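PDB 5B04: translation initiation factor eIF2B subunit epsilon from Schizosaccharomyces pombe, which forms part of the eIF2B complex, which catalyses the exchange of GDP for GTP on the gamma subunit of initiation factor eIF2. Local coordinates for residues Thr235-Tyr240 with Ser254-Lys259; Asn386-Gly391 with Ala400-Gly405. One frame throughout, in Å; residues are numbered along the deposited sequence.

Contacts 1 and 2 sit in two different domains of the chain. Contact 1 comes first along the chain and lies in the mixed alpha/beta domain, where it ties the loop after helix 229-236 to the loop that leads from helix 243-252 into strand 260-266. Contact 2 follows in the left-handed parallel beta-helix, linking the corners of two successive coils. The two share no helix, strand or sheet: their centres are 47 Å apart, their nearest atoms about 29 Å, and they lie on opposite sides of the chain's centre. Each is therefore a local closure within its own domain.

Contact 1. Residues Thr235-Tyr240 with Ser254-Lys259; sequences TENFDY and SDLLGK
Tyr240 and Asp255, from the loops before and after helix 243-252, meet in the nucleotidyltransferase-like alpha/beta part of the chain and so close the one loop onto the other. The Tyr240 hydroxyl is the donor: OH lies 2.6 Å from Asp255 OD2, which it meets from above the carboxylate plane, 44° out of it. Ring and carboxylate are steeply inclined, their planes 70° apart, and OD2 sits at the edge of the ring. With CG anti to the backbone N of Asp255 (chi1 -171°), the carboxylate is carried across to the phenol. Beside this polar pair, Leu256 turns its CD1 branch to the amide end of Asn237, 3.8 Å from Asn237 CG. A phenylalanine in place of Tyr240 would probably keep much of the ring packing but leave the Asp255 carboxylate without its hydroxyl donor. Asp239 OD2 stands 4.3 Å from Asp255 OD2; the hydroxyl donor may ease this meeting of like charges.

The second shell sets these groups in place. Phe234 and Asp246 touch Tyr240, while Leu233, Phe247 and Val251 pack on Leu256, which also shares a backbone hydrogen bond with Gly250. Residues Asn237-Tyr240 form a type I turn whose closing bond is weak, and Arg111 NH2 hydrogen-bonds to the carbonyl oxygens of both Asn237 and Tyr240. Within the turn, Asn237 CB rests over one face of the Tyr240 ring, 3.4 Å above its plane and offset toward the rim.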
ATOM      1  N   THR I 235     -32.423 -66.253 -18.194  1.00 73.48           N
ATOM      2  CA  THR I 235     -32.813 -67.657 -18.232  1.00 80.16           C
ATOM      3  C   THR I 235     -34.047 -67.804 -19.111  1.00 81.86           C
ATOM      4  O   THR I 235     -34.220 -68.813 -19.794  1.00 88.46           O
ATOM      5  CB  THR I 235     -33.100 -68.222 -16.829  1.00 60.10           C
ATOM      6  OG1 THR I 235     -33.999 -67.350 -16.133  1.00 83.13           O
ATOM      7  CG2 THR I 235     -31.811 -68.357 -16.036  1.00 70.69           C
ATOM      8  N   GLU I 236     -34.899 -66.784 -19.089  1.00 75.12           N
ATOM      9  CA  GLU I 236     -36.072 -66.744 -19.951  1.00 73.89           C
ATOM     10  C   GLU I 236     -35.640 -66.592 -21.404  1.00 64.60           C
ATOM     11  O   GLU I 236     -36.168 -67.258 -22.294  1.00 82.53           O
ATOM     12  CB  GLU I 236     -37.005 -65.601 -19.542  1.00 79.02           C
ATOM     13  CG  GLU I 236     -38.285 -65.514 -20.359  1.00 73.19           C
ATOM     14  CD  GLU I 236     -39.276 -64.519 -19.786  1.00 91.13           C
ATOM     15  OE1 GLU I 236     -39.939 -63.815 -20.575  1.00112.68           O
ATOM     16  OE2 GLU I 236     -39.393 -64.443 -18.545  1.00107.21           O
ATOM     17  N   ASN I 237     -34.673 -65.711 -21.636  1.00 80.69           N
ATOM     18  CA  ASN I 237     -34.085 -65.546 -22.959  1.00 82.31           C
ATOM     19  C   ASN I 237     -32.702 -66.182 -23.009  1.00 81.30           C
ATOM     20  O   ASN I 237     -31.689 -65.522 -22.778  1.00 80.28           O
ATOM     21  CB  ASN I 237     -34.010 -64.069 -23.337  1.00 70.25           C
ATOM     22  CG  ASN I 237     -35.364 -63.394 -23.308  1.00 70.59           C
ATOM     23  OD1 ASN I 237     -35.896 -63.094 -22.241  1.00 67.67           O
ATOM     24  ND2 ASN I 237     -35.933 -63.155 -24.484  1.00 75.25           N
ATOM     25  N   PHE I 238     -32.678 -67.474 -23.315  1.00 85.99           N
ATOM     26  CA  PHE I 238     -31.456 -68.267 -23.280  1.00 75.43           C
ATOM     27  C   PHE I 238     -30.609 -68.098 -24.538  1.00 76.19           C
ATOM     28  O   PHE I 238     -29.507 -68.641 -24.630  1.00 81.12           O
ATOM     29  CB  PHE I 238     -31.806 -69.743 -23.081  1.00 77.91           C
ATOM     30  CG  PHE I 238     -32.981 -70.200 -23.899  1.00 74.48           C
ATOM     31  CD1 PHE I 238     -32.809 -70.628 -25.203  1.00 76.27           C
ATOM     32  CD2 PHE I 238     -34.260 -70.194 -23.365  1.00 69.73           C
ATOM     33  CE1 PHE I 238     -33.887 -71.047 -25.960  1.00 76.31           C
ATOM     34  CE2 PHE I 238     -35.343 -70.610 -24.117  1.00 85.28           C
ATOM     35  CZ  PHE I 238     -35.155 -71.037 -25.417  1.00 73.51           C
ATOM     36  N   ASP I 239     -31.125 -67.347 -25.505  1.00 62.18           N
ATOM     37  CA  ASP I 239     -30.405 -67.111 -26.750  1.00 73.08           C
ATOM     38  C   ASP I 239     -29.480 -65.905 -26.630  1.00 85.81           C
ATOM     39  O   ASP I 239     -28.664 -65.646 -27.516  1.00 89.68           O
ATOM     40  CB  ASP I 239     -31.385 -66.906 -27.907  1.00 73.62           C
ATOM     41  CG  ASP I 239     -32.262 -65.686 -27.716  1.00 86.35           C
ATOM     42  OD1 ASP I 239     -32.602 -65.375 -26.554  1.00 91.38           O
ATOM     43  OD2 ASP I 239     -32.609 -65.036 -28.725  1.00 78.27           O
ATOM     44  N   TYR I 240     -29.608 -65.173 -25.528  1.00 78.89           N
ATOM     45  CA  TYR I 240     -28.822 -63.963 -25.315  1.00 79.07           C
ATOM     46  C   TYR I 240     -27.433 -64.274 -24.765  1.00 85.14           C
ATOM     47  O   TYR I 240     -27.295 -64.957 -23.750  1.00 83.15           O
ATOM     48  CB  TYR I 240     -29.554 -63.009 -24.367  1.00 73.18           C
ATOM     49  CG  TYR I 240     -30.780 -62.359 -24.970  1.00 72.23           C
ATOM     50  CD1 TYR I 240     -31.061 -62.481 -26.326  1.00 69.36           C
ATOM     51  CD2 TYR I 240     -31.649 -61.613 -24.186  1.00 63.70           C
ATOM     52  CE1 TYR I 240     -32.178 -61.886 -26.880  1.00 66.09           C
ATOM     53  CE2 TYR I 240     -32.768 -61.013 -24.732  1.00 54.31           C
ATOM     54  CZ  TYR I 240     -33.027 -61.153 -26.078  1.00 63.55           C
ATOM     55  OH  TYR I 240     -34.139 -60.557 -26.627  1.00 75.13           O
ATOM     56  N   SER I 254     -38.223 -55.094 -28.785  1.00 87.52           N
ATOM     57  CA  SER I 254     -39.322 -55.735 -28.066  1.00 91.43           C
ATOM     58  C   SER I 254     -39.278 -57.261 -28.159  1.00 97.54           C
ATOM     59  O   SER I 254     -40.306 -57.924 -28.014  1.00103.22           O
ATOM     60  CB  SER I 254     -40.674 -55.219 -28.571  1.00 93.64           C
ATOM     61  OG  SER I 254     -40.791 -53.820 -28.375  1.00 98.92           O
ATOM     62  N   ASP I 255     -38.092 -57.813 -28.403  1.00 97.52           N
ATOM     63  CA  ASP I 255     -37.895 -59.254 -28.288  1.00 86.43           C
ATOM     64  C   ASP I 255     -38.119 -59.620 -26.831  1.00 94.86           C
ATOM     65  O   ASP I 255     -38.767 -60.617 -26.513  1.00115.85           O
ATOM     66  CB  ASP I 255     -36.498 -59.668 -28.753  1.00 99.18           C
ATOM     67  CG  ASP I 255     -36.337 -61.174 -28.851  1.00 94.03           C
ATOM     68  OD1 ASP I 255     -37.351 -61.869 -29.070  1.00101.91           O
ATOM     69  OD2 ASP I 255     -35.197 -61.662 -28.708  1.00 97.79           O
ATOM     70  N   LEU I 256     -37.689 -58.748 -25.939  1.00 96.01           N
ATOM     71  CA  LEU I 256     -38.023 -58.902 -24.542  1.00 94.58           C
ATOM     72  C   LEU I 256     -39.119 -57.906 -24.295  1.00 86.78           C
ATOM     73  O   LEU I 256     -38.933 -56.731 -24.468  1.00 98.77           O
ATOM     74  CB  LEU I 256     -36.820 -58.576 -23.679  1.00 89.25           C
ATOM     75  CG  LEU I 256     -36.934 -58.855 -22.194  1.00 81.23           C
ATOM     76  CD1 LEU I 256     -37.195 -60.324 -21.982  1.00 97.09           C
ATOM     77  CD2 LEU I 256     -35.674 -58.453 -21.471  1.00 66.82           C
ATOM     78  N   LEU I 257     -40.277 -58.377 -23.888  1.00 84.41           N
ATOM     79  CA  LEU I 257     -41.452 -57.544 -23.884  1.00 85.13           C
ATOM     80  C   LEU I 257     -41.399 -56.372 -22.943  1.00 88.08           C
ATOM     81  O   LEU I 257     -40.996 -56.495 -21.802  1.00 84.24           O
ATOM     82  CB  LEU I 257     -42.645 -58.387 -23.502  1.00 99.73           C
ATOM     83  CG  LEU I 257     -43.470 -58.922 -24.656  1.00107.96           C
ATOM     84  CD1 LEU I 257     -42.866 -60.208 -25.189  1.00110.36           C
ATOM     85  CD2 LEU I 257     -44.886 -59.154 -24.173  1.00108.02           C
ATOM     86  N   GLY I 258     -41.843 -55.227 -23.425  1.00 88.38           N
ATOM     87  CA  GLY I 258     -42.263 -54.153 -22.561  1.00 87.81           C
ATOM     88  C   GLY I 258     -41.294 -53.714 -21.498  1.00 81.34           C
ATOM     89  O   GLY I 258     -41.685 -53.501 -20.369  1.00 78.03           O
ATOM     90  N   LYS I 259     -40.033 -53.568 -21.850  1.00 76.37           N
ATOM     91  CA  LYS I 259     -39.047 -53.204 -20.866  1.00 76.03           C
ATOM     92  C   LYS I 259     -38.339 -51.948 -21.269  1.00 82.76           C
ATOM     93  O   LYS I 259     -38.271 -51.618 -22.429  1.00 82.24           O
ATOM     94  CB  LYS I 259     -38.077 -54.334 -20.686  1.00 74.50           C
ATOM     95  CG  LYS I 259     -38.783 -55.649 -20.499  1.00 83.12           C
ATOM     96  CD  LYS I 259     -39.806 -55.536 -19.400  1.00 78.01           C
ATOM     97  CE  LYS I 259     -39.315 -56.244 -18.159  1.00 80.59           C
ATOM     98  NZ  LYS I 259     -40.328 -56.217 -17.079  1.00 71.57           N
TER

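Contact 2. Residues Asn386-Gly391 with Ala400-Gly405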
ATOM      1  N   ASN I 386       7.454 -60.128 -16.848  1.00 56.02           N
ATOM      2  CA  ASN I 386       8.382 -60.348 -15.742  1.00 61.35           C
ATOM      3  C   ASN I 386       9.605 -61.187 -16.102  1.00 62.68           C
ATOM      4  O   ASN I 386       9.516 -62.136 -16.882  1.00 55.12           O
ATOM      5  CB  ASN I 386       7.655 -61.001 -14.563  1.00 54.84           C
ATOM      6  CG  ASN I 386       6.437 -60.218 -14.122  1.00 68.52           C
ATOM      7  OD1 ASN I 386       6.226 -59.083 -14.547  1.00 76.11           O
ATOM      8  ND2 ASN I 386       5.630 -60.817 -13.255  1.00 99.94           N
ATOM      9  N   SER I 387      10.744 -60.811 -15.523  1.00 67.02           N
ATOM     10  CA  SER I 387      12.001 -61.547 -15.660  1.00 62.01           C
ATOM     11  C   SER I 387      12.418 -61.782 -17.109  1.00 69.48           C
ATOM     12  O   SER I 387      13.050 -62.790 -17.425  1.00 77.87           O
ATOM     13  CB  SER I 387      11.909 -62.885 -14.925  1.00 59.92           C
ATOM     14  OG  SER I 387      11.909 -62.689 -13.521  1.00 61.45           O
ATOM     15  N   VAL I 388      12.061 -60.850 -17.985  1.00 54.22           N
ATOM     16  CA  VAL I 388      12.531 -60.886 -19.363  1.00 55.12           C
ATOM     17  C   VAL I 388      13.926 -60.281 -19.442  1.00 62.36           C
ATOM     18  O   VAL I 388      14.161 -59.182 -18.941  1.00 71.68           O
ATOM     19  CB  VAL I 388      11.584 -60.130 -20.313  1.00 49.22           C
ATOM     20  CG1 VAL I 388      12.277 -59.822 -21.629  1.00 45.80           C
ATOM     21  CG2 VAL I 388      10.322 -60.934 -20.551  1.00 59.11           C
ATOM     22  N   LYS I 389      14.852 -61.005 -20.059  1.00 60.92           N
ATOM     23  CA  LYS I 389      16.211 -60.507 -20.218  1.00 63.29           C
ATOM     24  C   LYS I 389      16.475 -60.139 -21.672  1.00 65.17           C
ATOM     25  O   LYS I 389      16.212 -60.928 -22.579  1.00 65.70           O
ATOM     26  CB  LYS I 389      17.230 -61.544 -19.742  1.00 62.96           C
ATOM     27  CG  LYS I 389      16.791 -62.349 -18.526  1.00 92.68           C
ATOM     28  CD  LYS I 389      16.550 -61.468 -17.310  1.00 89.82           C
ATOM     29  CE  LYS I 389      16.074 -62.298 -16.127  1.00 94.12           C
ATOM     30  NZ  LYS I 389      15.754 -61.459 -14.939  1.00 82.28           N
ATOM     31  N   ILE I 390      16.984 -58.932 -21.890  1.00 69.09           N
ATOM     32  CA  ILE I 390      17.359 -58.496 -23.227  1.00 54.46           C
ATOM     33  C   ILE I 390      18.870 -58.314 -23.301  1.00 66.73           C
ATOM     34  O   ILE I 390      19.461 -57.618 -22.475  1.00 68.37           O
ATOM     35  CB  ILE I 390      16.661 -57.182 -23.619  1.00 55.62           C
ATOM     36  CG1 ILE I 390      15.162 -57.266 -23.327  1.00 57.13           C
ATOM     37  CG2 ILE I 390      16.896 -56.875 -25.086  1.00 64.81           C
ATOM     38  CD1 ILE I 390      14.449 -58.330 -24.125  1.00 59.65           C
ATOM     39  N   GLY I 391      19.491 -58.949 -24.289  1.00 69.09           N
ATOM     40  CA  GLY I 391      20.934 -58.901 -24.434  1.00 74.10           C
ATOM     41  C   GLY I 391      21.438 -57.562 -24.933  1.00 76.15           C
ATOM     42  O   GLY I 391      20.655 -56.644 -25.175  1.00 79.59           O
ATOM     43  N   ALA I 400       5.659 -55.317 -30.399  1.00 63.33           N
ATOM     44  CA  ALA I 400       6.322 -56.492 -29.846  1.00 57.33           C
ATOM     45  C   ALA I 400       5.800 -56.846 -28.460  1.00 62.56           C
ATOM     46  O   ALA I 400       5.665 -55.984 -27.592  1.00 74.43           O
ATOM     47  CB  ALA I 400       7.824 -56.274 -29.797  1.00 54.10           C
ATOM     48  N   ILE I 401       5.501 -58.125 -28.261  1.00 67.42           N
ATOM     49  CA  ILE I 401       5.060 -58.613 -26.963  1.00 64.26           C
ATOM     50  C   ILE I 401       5.958 -59.751 -26.500  1.00 63.09           C
ATOM     51  O   ILE I 401       5.884 -60.867 -27.016  1.00 75.13           O
ATOM     52  CB  ILE I 401       3.602 -59.092 -26.999  1.00 55.51           C
ATOM     53  CG1 ILE I 401       2.683 -57.962 -27.463  1.00 53.18           C
ATOM     54  CG2 ILE I 401       3.174 -59.597 -25.631  1.00 53.65           C
ATOM     55  CD1 ILE I 401       1.244 -58.378 -27.611  1.00 67.22           C
ATOM     56  N   VAL I 402       6.812 -59.456 -25.528  1.00 61.07           N
ATOM     57  CA  VAL I 402       7.754 -60.437 -25.012  1.00 51.03           C
ATOM     58  C   VAL I 402       7.251 -61.014 -23.692  1.00 57.75           C
ATOM     59  O   VAL I 402       7.398 -60.394 -22.639  1.00 56.29           O
ATOM     60  CB  VAL I 402       9.147 -59.817 -24.811  1.00 58.92           C
ATOM     61  CG1 VAL I 402      10.138 -60.874 -24.370  1.00 63.07           C
ATOM     62  CG2 VAL I 402       9.615 -59.149 -26.095  1.00 61.91           C
ATOM     63  N   ALA I 403       6.656 -62.203 -23.760  1.00 67.04           N
ATOM     64  CA  ALA I 403       6.074 -62.847 -22.585  1.00 61.61           C
ATOM     65  C   ALA I 403       7.122 -63.123 -21.511  1.00 59.59           C
ATOM     66  O   ALA I 403       8.321 -63.033 -21.765  1.00 59.05           O
ATOM     67  CB  ALA I 403       5.376 -64.138 -22.982  1.00 79.46           C
ATOM     68  N   ALA I 404       6.654 -63.467 -20.316  1.00 62.58           N
ATOM     69  CA  ALA I 404       7.528 -63.642 -19.159  1.00 52.48           C
ATOM     70  C   ALA I 404       8.570 -64.733 -19.372  1.00 65.78           C
ATOM     71  O   ALA I 404       8.302 -65.745 -20.017  1.00 76.41           O
ATOM     72  CB  ALA I 404       6.698 -63.947 -17.921  1.00 50.76           C
ATOM     73  N   GLY I 405       9.763 -64.510 -18.831  1.00 64.25           N
ATOM     74  CA  GLY I 405      10.819 -65.505 -18.860  1.00 59.99           C
ATOM     75  C   GLY I 405      11.686 -65.481 -20.103  1.00 67.98           C
ATOM     76  O   GLY I 405      12.829 -65.938 -20.071  1.00 74.83           O
TER
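Asn386 and Gly405 join by a backbone hydrogen bond between successive coils of a left-handed parallel beta-helix, the fold of hexapeptide-repeat proteins. Such a helix is held together by the stacking of each coil on the last, and here the stacking continues through a corner: strands 383-384 and 401-402 pair just before it, strands 389-390 and 407-408 just after.

The polar link is made by main-chain atoms. Gly405 N donates to Asn386 O over 3.1 Å, with 152° at the hydrogen, and it approaches nearly along the C=O axis (171° at the oxygen). The same carbonyl oxygen also receives a CA-H...O contact from Ala404 CA at 3.4 Å, so adjacent residues of the next coil converge on one acceptor.

The apolar part belongs to two buried valines. Val388 places CG1 anti to its backbone nitrogen (chi1 163°), and this branch meets Val402 CG1 at 3.6 Å. The other branch of Val388, CG2, is turned to the corner backbone, beside the carbonyl oxygens of Val402 and Ala403, and also lies 3.8 Å from Val402 CG1. Val388 of one coil thus packs against both the side chain of Val402 and the backbone of the bend in the next.

Backbone conformation probably helps the chain to turn. Ser387 and Gly405 occupy corresponding places in the two coils, and both have positive phi; at Gly405 a beta carbon would crowd the carbonyl oxygen of Ala404, so the conformation suits glycine. Ser387 and Val388 are in turn hydrogen-bonded through their backbones to Glu369 and Val372 of the preceding coil. Beyond the beta-helix, loop residues Lys38 and Leu34 from near the start of the chain touch Asn386 and Ile401, respectively. At the corner itself, the Ala404 methyl carbon CB lies 3.5 Å from Asn386 O.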